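Local coordinates for protein SsfS6 (Streptomyces sp. SF2575, PDB 4G2T) that belongs to the GT-B clan of two-domain proteins, each domain built on a parallel beta-sheet, and binds thymidine-5'-diphosphate in a pocket, at residues I99-G104 against K160-G165; P145-S150 against L184-C189; K203-P208 against E380-P385; Q226-L231 against G263-V268. All blocks are in the same frame, centred on the assembly; numbering follows the deposited sequence.

Three of the four contacts are buried, and contact 3 is only partly so. Contacts 2 and 4 are the same kind of element, neighbouring parallel strands, but they lie in different sheets on opposite sides of the chain's centre. Contact 2 keeps one watered, polar face, whereas contact 4 carries a salt bridge. Contact 1 packs two helices through glycines without a hydrogen bond between them; its helix 157-166 follows strand 146-149 of contact 2, and K160 there makes a long, weak ion pair with E148. Contact 3 joins the chain leaving the N-terminal sheet to the end of helix 369-383 and abuts contact 2: K203 NZ reaches C189 O, and M204 packs on I186.

Contact 1. Residues I99-G104 against K160-G165; sequences IGRGYG and KSAGVG
G100 turns its bare CA to A162 of the neighbouring helix, where A162 CB rests 4.0 Å from G100 CA. Its carbonyl goes to the backbone next door: G100 O stands only 3.2 Å from G163 CA, although the same oxygen already accepts a helical bond from G104 N. R101 flanks this meeting point. Its CG, placed anti to the carbonyl carbon (chi1 -66°), runs past the A162 carbonyl with R101 CG 3.8 Å from A162 O; the chain then bends at chi3, and the side chain also touches E166 farther along helix 157-166. One turn after G100 comes G104, whose CA lies 4.1 Å from G163 CA and 3.8 Å from G163 O. The spacing of G100 and G104 is that of a GxxxG pattern, and it lets the two axes approach to 6.8 Å while crossing at -47°. Not one hydrogen bond links the two segments. Their grip therefore rests on van der Waals contact between the helices, made by glycine backbone, the A162 methyl and the R101 CG at the flank.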
loop_
_atom_site.group_PDB
_atom_site.type_symbol
_atom_site.label_atom_id
_atom_site.label_comp_id
_atom_site.label_asym_id
_atom_site.label_seq_id
_atom_site.Cartn_x
_atom_site.Cartn_y
_atom_site.Cartn_z
ATOM N N ILE A 99 23.530 17.163 14.056
ATOM C CA ILE A 99 22.596 16.368 13.265
ATOM C C ILE A 99 21.277 17.108 13.073
ATOM O O ILE A 99 20.716 17.124 11.975
ATOM C CB ILE A 99 22.329 15.001 13.928
ATOM C CG1 ILE A 99 23.586 14.130 13.877
ATOM C CG2 ILE A 99 21.172 14.286 13.249
ATOM C CD1 ILE A 99 23.423 12.783 14.549
ATOM N N GLY A 100 20.795 17.728 14.145
ATOM C CA GLY A 100 19.554 18.478 14.108
ATOM C C GLY A 100 19.565 19.603 13.094
ATOM O O GLY A 100 18.593 19.802 12.366
ATOM N N ARG A 101 20.671 20.338 13.041
ATOM C CA ARG A 101 20.822 21.416 12.070
ATOM C C ARG A 101 20.841 20.865 10.648
ATOM O O ARG A 101 20.534 21.577 9.693
ATOM C CB ARG A 101 22.087 22.233 12.349
ATOM C CG ARG A 101 22.042 23.010 13.657
ATOM C CD ARG A 101 23.209 23.979 13.777
ATOM N NE ARG A 101 24.495 23.293 13.844
ATOM C CZ ARG A 101 25.069 22.891 14.973
ATOM N NH1 ARG A 101 24.468 23.103 16.136
ATOM N NH2 ARG A 101 26.242 22.274 14.941
ATOM N N GLY A 102 21.200 19.592 10.517
ATOM C CA GLY A 102 21.156 18.913 9.236
ATOM C C GLY A 102 19.730 18.759 8.745
ATOM O O GLY A 102 19.437 19.004 7.575
ATOM N N TYR A 103 18.836 18.354 9.644
ATOM C CA TYR A 103 17.423 18.224 9.308
ATOM C C TYR A 103 16.807 19.586 9.012
ATOM O O TYR A 103 15.903 19.702 8.185
ATOM C CB TYR A 103 16.653 17.545 10.443
ATOM C CG TYR A 103 16.947 16.071 10.595
ATOM C CD1 TYR A 103 16.557 15.161 9.620
ATOM C CD2 TYR A 103 17.601 15.585 11.720
ATOM C CE1 TYR A 103 16.819 13.811 9.755
ATOM C CE2 TYR A 103 17.867 14.237 11.865
ATOM C CZ TYR A 103 17.474 13.355 10.880
ATOM O OH TYR A 103 17.736 12.012 11.019
ATOM N N GLY A 104 17.301 20.613 9.695
ATOM C CA GLY A 104 16.821 21.965 9.490
ATOM C C GLY A 104 17.141 22.472 8.098
ATOM O O GLY A 104 16.307 23.099 7.448
ATOM N N LYS A 160 15.684 17.890 17.447
ATOM C CA LYS A 160 14.559 18.681 16.966
ATOM C C LYS A 160 14.735 20.171 17.255
ATOM O O LYS A 160 14.484 21.008 16.390
ATOM C CB LYS A 160 13.260 18.161 17.585
ATOM C CG LYS A 160 12.029 18.997 17.295
ATOM C CD LYS A 160 10.784 18.264 17.763
ATOM C CE LYS A 160 9.756 19.214 18.348
ATOM N NZ LYS A 160 8.579 18.470 18.875
ATOM N N SER A 161 15.175 20.492 18.468
ATOM C CA SER A 161 15.365 21.883 18.874
ATOM C C SER A 161 16.428 22.587 18.032
ATOM O O SER A 161 16.285 23.763 17.696
ATOM C CB SER A 161 15.736 21.964 20.357
ATOM O OG SER A 161 16.964 21.305 20.612
ATOM N N ALA A 162 17.489 21.862 17.696
ATOM C CA ALA A 162 18.563 22.411 16.875
ATOM C C ALA A 162 18.073 22.705 15.463
ATOM O O ALA A 162 18.458 23.704 14.856
ATOM C CB ALA A 162 19.742 21.455 16.838
ATOM N N GLY A 163 17.222 21.825 14.945
ATOM C CA GLY A 163 16.652 21.999 13.622
ATOM C C GLY A 163 15.743 23.208 13.552
ATOM O O GLY A 163 15.779 23.969 12.584
ATOM N N VAL A 164 14.922 23.382 14.583
ATOM C CA VAL A 164 14.031 24.532 14.674
ATOM C C VAL A 164 14.840 25.822 14.762
ATOM O O VAL A 164 14.511 26.820 14.118
ATOM C CB VAL A 164 13.094 24.425 15.893
ATOM C CG1 VAL A 164 12.251 25.683 16.035
ATOM C CG2 VAL A 164 12.205 23.195 15.773
ATOM N N GLY A 165 15.909 25.788 15.553
ATOM C CA GLY A 165 16.780 26.938 15.714
ATOM C C GLY A 165 17.489 27.321 14.429
ATOM O O GLY A 165 17.711 28.500 14.160
#

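Contact 2. Residues P145-S150 against L184-C189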
loop_
_atom_site.group_PDB
_atom_site.type_symbol
_atom_site.label_atom_id
_atom_site.label_comp_id
_atom_site.label_asym_id
_atom_site.label_seq_id
_atom_site.Cartn_x
_atom_site.Cartn_y
_atom_site.Cartn_z
ATOM N N PRO A 145 -3.597 22.669 10.386
ATOM C CA PRO A 145 -3.019 21.789 11.408
ATOM C C PRO A 145 -2.087 20.742 10.803
ATOM O O PRO A 145 -2.117 20.517 9.594
ATOM C CB PRO A 145 -4.249 21.110 12.021
ATOM C CG PRO A 145 -5.306 21.213 10.971
ATOM C CD PRO A 145 -5.061 22.527 10.304
ATOM N N TRP A 146 -1.267 20.116 11.642
ATOM C CA TRP A 146 -0.377 19.055 11.185
ATOM C C TRP A 146 -0.235 17.950 12.228
ATOM O O TRP A 146 -0.479 18.166 13.414
ATOM C CB TRP A 146 0.998 19.615 10.801
ATOM C CG TRP A 146 1.763 20.234 11.935
ATOM C CD1 TRP A 146 1.535 21.448 12.513
ATOM C CD2 TRP A 146 2.899 19.676 12.609
ATOM N NE1 TRP A 146 2.449 21.676 13.514
ATOM C CE2 TRP A 146 3.298 20.605 13.592
ATOM C CE3 TRP A 146 3.613 18.480 12.481
ATOM C CZ2 TRP A 146 4.380 20.374 14.440
ATOM C CZ3 TRP A 146 4.686 18.254 13.326
ATOM C CH2 TRP A 146 5.058 19.195 14.293
ATOM N N ILE A 147 0.153 16.764 11.771
ATOM C CA ILE A 147 0.302 15.612 12.652
ATOM C C ILE A 147 1.762 15.185 12.738
ATOM O O ILE A 147 2.430 15.019 11.716
ATOM C CB ILE A 147 -0.533 14.416 12.157
ATOM C CG1 ILE A 147 -1.996 14.822 11.968
ATOM C CG2 ILE A 147 -0.421 13.248 13.125
ATOM C CD1 ILE A 147 -2.686 15.233 13.249
ATOM N N GLU A 148 2.256 15.012 13.959
ATOM C CA GLU A 148 3.612 14.523 14.167
ATOM C C GLU A 148 3.605 13.063 14.595
ATOM O O GLU A 148 3.045 12.716 15.636
ATOM C CB GLU A 148 4.338 15.353 15.226
ATOM C CG GLU A 148 5.744 14.851 15.520
ATOM C CD GLU A 148 6.273 15.328 16.858
ATOM O OE1 GLU A 148 5.861 16.416 17.313
ATOM O OE2 GLU A 148 7.098 14.608 17.459
ATOM N N GLN A 149 4.227 12.209 13.791
ATOM C CA GLN A 149 4.379 10.806 14.151
ATOM C C GLN A 149 5.839 10.477 14.431
ATOM O O GLN A 149 6.723 10.824 13.648
ATOM C CB GLN A 149 3.853 9.892 13.043
ATOM C CG GLN A 149 4.048 8.413 13.342
ATOM C CD GLN A 149 3.819 7.528 12.134
ATOM O OE1 GLN A 149 3.060 7.873 11.229
ATOM N NE2 GLN A 149 4.483 6.377 12.113
ATOM N N SER A 150 6.090 9.812 15.552
ATOM C CA SER A 150 7.431 9.344 15.868
ATOM C C SER A 150 7.706 8.039 15.137
ATOM O O SER A 150 6.821 7.195 14.996
ATOM C CB SER A 150 7.599 9.147 17.374
ATOM O OG SER A 150 8.848 8.547 17.670
ATOM N N LEU A 184 -1.712 16.413 16.640
ATOM C CA LEU A 184 -1.505 15.161 17.350
ATOM C C LEU A 184 -0.033 14.762 17.321
ATOM O O LEU A 184 0.595 14.746 16.262
ATOM C CB LEU A 184 -2.359 14.052 16.732
ATOM C CG LEU A 184 -2.711 12.875 17.641
ATOM C CD1 LEU A 184 -3.688 13.314 18.722
ATOM C CD2 LEU A 184 -3.282 11.723 16.831
ATOM N N SER A 185 0.514 14.454 18.492
ATOM C CA SER A 185 1.880 13.956 18.594
ATOM C C SER A 185 1.860 12.464 18.888
ATOM O O SER A 185 1.432 12.038 19.959
ATOM C CB SER A 185 2.651 14.703 19.683
ATOM O OG SER A 185 2.901 16.043 19.301
ATOM N N ILE A 186 2.326 11.673 17.929
ATOM C CA ILE A 186 2.249 10.223 18.034
ATOM C C ILE A 186 3.569 9.613 18.489
ATOM O O ILE A 186 4.630 9.950 17.969
ATOM C CB ILE A 186 1.836 9.601 16.689
ATOM C CG1 ILE A 186 0.505 10.199 16.224
ATOM C CG2 ILE A 186 1.744 8.091 16.810
ATOM C CD1 ILE A 186 0.221 9.997 14.755
ATOM N N ASP A 187 3.491 8.717 19.468
ATOM C CA ASP A 187 4.665 8.024 19.978
ATOM C C ASP A 187 4.470 6.519 19.834
ATOM O O ASP A 187 3.354 6.018 19.968
ATOM C CB ASP A 187 4.900 8.392 21.444
ATOM C CG ASP A 187 6.314 8.100 21.900
ATOM O OD1 ASP A 187 7.180 8.991 21.757
ATOM O OD2 ASP A 187 6.562 6.984 22.402
ATOM N N VAL A 188 5.553 5.797 19.558
ATOM C CA VAL A 188 5.458 4.364 19.292
ATOM C C VAL A 188 6.274 3.514 20.262
ATOM O O VAL A 188 6.412 2.306 20.073
ATOM C CB VAL A 188 5.893 4.031 17.851
ATOM C CG1 VAL A 188 4.921 4.637 16.850
ATOM C CG2 VAL A 188 7.309 4.523 17.596
ATOM N N CYS A 189 6.812 4.143 21.302
ATOM C CA CYS A 189 7.595 3.419 22.296
ATOM C C CYS A 189 6.687 2.733 23.313
ATOM O O CYS A 189 5.788 3.363 23.869
ATOM C CB CYS A 189 8.567 4.361 23.010
ATOM S SG CYS A 189 9.669 3.540 24.186
HETATM O O HOH W 1 5.251 12.547 18.914
HETATM O O HOH W 2 9.997 9.300 20.028
#
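I147 and I186 meet on the tightly packed face, with I147 CG2 3.7 Å from I186 CD1. Beside them L184 points the same way as I147, and I147 CD1 lies 3.7 Å from L184 CB. I186 also covers Q149: its CD1 is 4.0 Å from Q149 CB, because CG1 sits anti to the carbonyl carbon (chi1 -56°) and carries that methyl back along the neighbouring strand. The amide of Q149 leaves the contact to bond P30, while I390 and I394 of helix 387-396 close over I147, L184 and I186.

Beneath this layer the strands are laced by three backbone bonds. E148 uses both its groups: N to L184 O, and O from I186 N at a short 2.6 Å. The third, S150 N to I186 O, approaches tilted 34° from the carbonyl plane.

The face of E148 and S185 is looser and wetter. One water gives a 2.8 Å bond to I186 O, which thus has two donors, and a weak one to E148 OE2. A second water lies 2.7 Å from S150 OG and bonds D187 OD1 weakly. Where the strand ends, D187 OD2 accepts from C189 N, an Asx turn. Parallel neighbours joined through helices 157-166 and 168-172 make this a beta-alpha-beta crossover of the Rossmann-like N-terminal domain of a GT-B protein.

Contact 3. Residues K203-P208 against E380-P385; sequences KMRYVP and EMATLP
R205 and P385 supply the hydrogen bond of this contact: R205 N donates to P385 O, nearly straight at 171° and modelled at 2.5 Å, a length that is probably too short to take literally. The same oxygen takes a CA-H...O contact from M204, whose CA is 3.2 Å away, and M204 CG also packs against it. On the same side of the chain, two residues earlier, K203 O is met by the proline ring, with P385 CG 3.3 Å from K203 O.

Apolar contact centres on L384. L384 CB packs against R205, 4.1 Å from R205 CB, while L384 CD2 touches K203 CB at 3.9 Å. Farther out, K203 turns away to bond C189 O. M204, a selenomethionine, leads its SE end away to I186 and I390.

The segment 203-208 leaves the N-terminal sheet, whereas 380-385 is the end of helix 369-383 and the turn into helix 387-396. As in other GT-B proteins, the chain's last helix returns to the N-terminal domain, and this turn is where it crosses over.

The third kind of contact is the alongside packing of the R205 chain. Fully extended from CG to NE, with CG anti to the backbone N (chi1 175°), it lies along the end of the helix: R205 CG is 3.2 Å from M381 O, and A382 CA sits over one face of the guanidinium, 3.8 Å above its plane and offset toward the rim. M381 O itself accepts L384 N. Beyond these segments R205 packs on G42 of the second subunit.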
loop_
_atom_site.group_PDB
_atom_site.type_symbol
_atom_site.label_atom_id
_atom_site.label_comp_id
_atom_site.label_asym_id
_atom_site.label_seq_id
_atom_site.Cartn_x
_atom_site.Cartn_y
_atom_site.Cartn_z
ATOM N N LYS A 203 -0.095 7.107 22.150
ATOM C CA LYS A 203 0.618 5.891 21.777
ATOM C C LYS A 203 -0.031 5.195 20.587
ATOM O O LYS A 203 -1.256 5.143 20.476
ATOM C CB LYS A 203 0.708 4.928 22.964
ATOM C CG LYS A 203 1.643 5.390 24.069
ATOM C CD LYS A 203 3.035 5.670 23.526
ATOM C CE LYS A 203 4.002 6.038 24.639
ATOM N NZ LYS A 203 4.222 4.903 25.577
HETATM N N MSE A 204 0.802 4.666 19.696
HETATM C CA MSE A 204 0.319 3.910 18.548
HETATM C C MSE A 204 1.148 2.645 18.357
HETATM O O MSE A 204 2.370 2.667 18.510
HETATM C CB MSE A 204 0.369 4.757 17.274
HETATM C CG MSE A 204 -0.220 4.062 16.052
HETATM SE SE MSE A 204 0.500 4.691 14.348
HETATM C CE MSE A 204 -0.243 6.481 14.314
ATOM N N ARG A 205 0.479 1.543 18.031
ATOM C CA ARG A 205 1.171 0.297 17.730
ATOM C C ARG A 205 1.994 0.452 16.458
ATOM O O ARG A 205 1.519 1.010 15.468
ATOM C CB ARG A 205 0.174 -0.850 17.563
ATOM C CG ARG A 205 0.819 -2.160 17.135
ATOM C CD ARG A 205 -0.215 -3.242 16.878
ATOM N NE ARG A 205 0.413 -4.503 16.493
ATOM C CZ ARG A 205 -0.256 -5.592 16.128
ATOM N NH1 ARG A 205 -1.581 -5.578 16.095
ATOM N NH2 ARG A 205 0.401 -6.695 15.795
ATOM N N TYR A 206 3.227 -0.039 16.488
ATOM C CA TYR A 206 4.096 0.047 15.323
ATOM C C TYR A 206 3.823 -1.090 14.345
ATOM O O TYR A 206 4.292 -2.212 14.535
ATOM C CB TYR A 206 5.568 0.038 15.738
ATOM C CG TYR A 206 6.522 0.297 14.592
ATOM C CD1 TYR A 206 6.845 1.593 14.213
ATOM C CD2 TYR A 206 7.097 -0.756 13.889
ATOM C CE1 TYR A 206 7.714 1.836 13.166
ATOM C CE2 TYR A 206 7.967 -0.522 12.840
ATOM C CZ TYR A 206 8.273 0.775 12.483
ATOM O OH TYR A 206 9.139 1.014 11.441
ATOM N N VAL A 207 3.054 -0.791 13.304
ATOM C CA VAL A 207 2.849 -1.735 12.216
ATOM C C VAL A 207 3.981 -1.554 11.214
ATOM O O VAL A 207 4.096 -0.503 10.587
ATOM C CB VAL A 207 1.496 -1.512 11.520
ATOM C CG1 VAL A 207 1.361 -2.431 10.317
ATOM C CG2 VAL A 207 0.355 -1.735 12.501
ATOM N N PRO A 208 4.833 -2.577 11.072
ATOM C CA PRO A 208 6.048 -2.447 10.262
ATOM C C PRO A 208 5.817 -2.558 8.756
ATOM O O PRO A 208 5.187 -3.507 8.287
ATOM C CB PRO A 208 6.908 -3.616 10.749
ATOM C CG PRO A 208 5.920 -4.644 11.180
ATOM C CD PRO A 208 4.745 -3.888 11.740
ATOM N N GLU A 380 3.146 -6.121 24.289
ATOM C CA GLU A 380 2.770 -4.819 24.825
ATOM C C GLU A 380 2.394 -3.846 23.713
ATOM O O GLU A 380 1.433 -3.086 23.839
ATOM C CB GLU A 380 3.909 -4.246 25.669
ATOM C CG GLU A 380 3.614 -2.888 26.281
ATOM C CD GLU A 380 4.686 -2.455 27.257
ATOM O OE1 GLU A 380 5.635 -3.237 27.478
ATOM O OE2 GLU A 380 4.582 -1.339 27.807
HETATM N N MSE A 381 3.158 -3.871 22.625
HETATM C CA MSE A 381 2.890 -3.010 21.479
HETATM C C MSE A 381 1.556 -3.345 20.821
HETATM O O MSE A 381 0.871 -2.462 20.307
HETATM C CB MSE A 381 4.022 -3.106 20.455
HETATM C CG MSE A 381 5.140 -2.104 20.678
HETATM SE SE MSE A 381 6.661 -2.394 19.495
HETATM C CE MSE A 381 7.321 -4.045 20.279
ATOM N N ALA A 382 1.190 -4.623 20.848
ATOM C CA ALA A 382 -0.058 -5.079 20.246
ATOM C C ALA A 382 -1.282 -4.499 20.956
ATOM O O ALA A 382 -2.363 -4.413 20.373
ATOM C CB ALA A 382 -0.118 -6.599 20.237
ATOM N N THR A 383 -1.105 -4.104 22.212
ATOM C CA THR A 383 -2.191 -3.525 22.995
ATOM C C THR A 383 -2.432 -2.072 22.603
ATOM O O THR A 383 -3.546 -1.563 22.721
ATOM C CB THR A 383 -1.888 -3.577 24.504
ATOM O OG1 THR A 383 -0.848 -2.643 24.818
ATOM C CG2 THR A 383 -1.453 -4.976 24.914
ATOM N N LEU A 384 -1.375 -1.411 22.141
ATOM C CA LEU A 384 -1.438 -0.002 21.770
ATOM C C LEU A 384 -2.395 0.230 20.602
ATOM O O LEU A 384 -2.615 -0.671 19.792
ATOM C CB LEU A 384 -0.038 0.511 21.417
ATOM C CG LEU A 384 1.009 0.411 22.527
ATOM C CD1 LEU A 384 2.348 0.948 22.049
ATOM C CD2 LEU A 384 0.544 1.148 23.775
ATOM N N PRO A 385 -2.978 1.438 20.524
ATOM C CA PRO A 385 -3.880 1.804 19.426
ATOM C C PRO A 385 -3.236 1.602 18.058
ATOM O O PRO A 385 -2.044 1.854 17.889
ATOM C CB PRO A 385 -4.133 3.293 19.671
ATOM C CG PRO A 385 -3.988 3.451 21.139
ATOM C CD PRO A 385 -2.891 2.504 21.539
#

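Contact 4. Residues Q226-L231 against G263-V268; sequences QPRLCL and GFEVVV
Strands 228-231 and 265-268 run parallel, 25° apart in direction, and four backbone bonds join the segments: E265 N to P227 O, L229 N to E265 O, V267 N to L229 O and L231 N to V267 O, the last three at 2.7 Å. CA-H...O contacts fill in between them, as between V266 CA and L229 O.

R228 and E265 lie side by side on one face of the sheet and form a salt bridge. Both R228 NE, at 3.0 Å, and more weakly R228 NH2 reach E265 OE1; NE meets that oxygen from well above the carboxylate plane (73° out of it), and the two flat groups are turned 52° apart. A bend at chi3 (-67°) swings the guanidinium over to E265, while NH1 is held elsewhere by A299 O.

The strands belong to the parallel sheet of the C-terminal Rossmann-like domain, joined in a beta-alpha-beta unit through helix 252-258. The side chain of C230 lies about 7 Å from the bound thymidine-5'-diphosphate.

On the opposite face L229 and V266 point the same way, with L229 CD2 3.7 Å from V266 CG1. At the start of the strands, F264 covers this face: L229 CD1 lies over one face of its ring, P227 CB is 3.7 Å from F264 CE1, and P227 O comes to the ring edge. At the surface, as modelled, Q226 lays its amide across E265, uncertain given its poor order.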
loop_
_atom_site.group_PDB
_atom_site.type_symbol
_atom_site.label_atom_id
_atom_site.label_comp_id
_atom_site.label_asym_id
_atom_site.label_seq_id
_atom_site.Cartn_x
_atom_site.Cartn_y
_atom_site.Cartn_z
ATOM N N GLN A 226 16.632 -25.625 12.462
ATOM C CA GLN A 226 17.790 -25.048 13.143
ATOM C C GLN A 226 17.631 -23.534 13.259
ATOM O O GLN A 226 17.070 -22.903 12.364
ATOM C CB GLN A 226 19.099 -25.400 12.425
ATOM C CG GLN A 226 19.238 -24.827 11.027
ATOM C CD GLN A 226 20.641 -24.995 10.473
ATOM O OE1 GLN A 226 21.593 -25.216 11.222
ATOM N NE2 GLN A 226 20.773 -24.895 9.156
ATOM N N PRO A 227 18.116 -22.949 14.368
ATOM C CA PRO A 227 18.002 -21.509 14.632
ATOM C C PRO A 227 18.458 -20.650 13.455
ATOM O O PRO A 227 19.591 -20.785 12.992
ATOM C CB PRO A 227 18.936 -21.304 15.826
ATOM C CG PRO A 227 18.891 -22.601 16.546
ATOM C CD PRO A 227 18.785 -23.655 15.477
ATOM N N ARG A 228 17.573 -19.780 12.977
ATOM C CA ARG A 228 17.881 -18.924 11.837
ATOM C C ARG A 228 18.166 -17.489 12.273
ATOM O O ARG A 228 17.430 -16.915 13.076
ATOM C CB ARG A 228 16.747 -18.960 10.808
ATOM C CG ARG A 228 17.059 -18.231 9.509
ATOM C CD ARG A 228 15.948 -18.394 8.477
ATOM N NE ARG A 228 15.822 -19.769 8.000
ATOM C CZ ARG A 228 14.697 -20.478 8.048
ATOM N NH1 ARG A 228 13.594 -19.942 8.550
ATOM N NH2 ARG A 228 14.676 -21.721 7.589
ATOM N N LEU A 229 19.241 -16.915 11.739
ATOM C CA LEU A 229 19.636 -15.553 12.084
ATOM C C LEU A 229 19.509 -14.617 10.886
ATOM O O LEU A 229 19.865 -14.975 9.764
ATOM C CB LEU A 229 21.068 -15.533 12.632
ATOM C CG LEU A 229 21.700 -14.188 13.011
ATOM C CD1 LEU A 229 22.597 -14.347 14.229
ATOM C CD2 LEU A 229 22.497 -13.598 11.852
ATOM N N CYS A 230 19.005 -13.412 11.132
ATOM C CA CYS A 230 18.905 -12.399 10.089
ATOM C C CYS A 230 19.966 -11.320 10.269
ATOM O O CYS A 230 20.046 -10.681 11.317
ATOM C CB CYS A 230 17.515 -11.766 10.070
ATOM S SG CYS A 230 17.343 -10.430 8.865
ATOM N N LEU A 231 20.777 -11.121 9.238
ATOM C CA LEU A 231 21.846 -10.131 9.280
ATOM C C LEU A 231 21.552 -8.983 8.320
ATOM O O LEU A 231 21.529 -9.171 7.106
ATOM C CB LEU A 231 23.181 -10.788 8.929
ATOM C CG LEU A 231 24.420 -9.891 8.915
ATOM C CD1 LEU A 231 24.702 -9.329 10.300
ATOM C CD2 LEU A 231 25.623 -10.655 8.384
ATOM N N GLY A 263 26.291 -22.048 15.153
ATOM C CA GLY A 263 25.116 -22.898 15.119
ATOM C C GLY A 263 23.903 -22.160 14.590
ATOM O O GLY A 263 22.815 -22.247 15.160
ATOM N N PHE A 264 24.091 -21.430 13.495
ATOM C CA PHE A 264 23.014 -20.640 12.910
ATOM C C PHE A 264 22.895 -20.826 11.402
ATOM O O PHE A 264 23.892 -21.006 10.703
ATOM C CB PHE A 264 23.212 -19.153 13.208
ATOM C CG PHE A 264 22.849 -18.754 14.608
ATOM C CD1 PHE A 264 21.525 -18.726 15.011
ATOM C CD2 PHE A 264 23.829 -18.388 15.514
ATOM C CE1 PHE A 264 21.185 -18.354 16.297
ATOM C CE2 PHE A 264 23.496 -18.012 16.802
ATOM C CZ PHE A 264 22.172 -17.996 17.194
ATOM N N GLU A 265 21.663 -20.781 10.911
ATOM C CA GLU A 265 21.406 -20.623 9.488
ATOM C C GLU A 265 21.157 -19.140 9.274
ATOM O O GLU A 265 20.229 -18.579 9.850
ATOM C CB GLU A 265 20.178 -21.429 9.071
ATOM C CG GLU A 265 19.819 -21.301 7.600
ATOM C CD GLU A 265 18.509 -21.985 7.259
ATOM O OE1 GLU A 265 17.658 -22.127 8.164
ATOM O OE2 GLU A 265 18.330 -22.382 6.090
ATOM N N VAL A 266 21.986 -18.489 8.467
ATOM C CA VAL A 266 21.901 -17.036 8.362
ATOM C C VAL A 266 21.319 -16.525 7.044
ATOM O O VAL A 266 21.585 -17.066 5.972
ATOM C CB VAL A 266 23.262 -16.360 8.641
ATOM C CG1 VAL A 266 23.692 -16.613 10.077
ATOM C CG2 VAL A 266 24.312 -16.863 7.680
ATOM N N VAL A 267 20.509 -15.477 7.151
ATOM C CA VAL A 267 19.952 -14.794 5.993
ATOM C C VAL A 267 20.369 -13.329 6.047
ATOM O O VAL A 267 20.215 -12.672 7.075
ATOM C CB VAL A 267 18.414 -14.880 5.970
ATOM C CG1 VAL A 267 17.842 -13.980 4.887
ATOM C CG2 VAL A 267 17.964 -16.320 5.771
ATOM N N VAL A 268 20.904 -12.822 4.943
ATOM C CA VAL A 268 21.371 -11.442 4.902
ATOM C C VAL A 268 20.409 -10.529 4.146
ATOM O O VAL A 268 20.269 -10.631 2.927
ATOM C CB VAL A 268 22.774 -11.336 4.276
ATOM C CG1 VAL A 268 23.262 -9.898 4.316
ATOM C CG2 VAL A 268 23.746 -12.252 5.003
#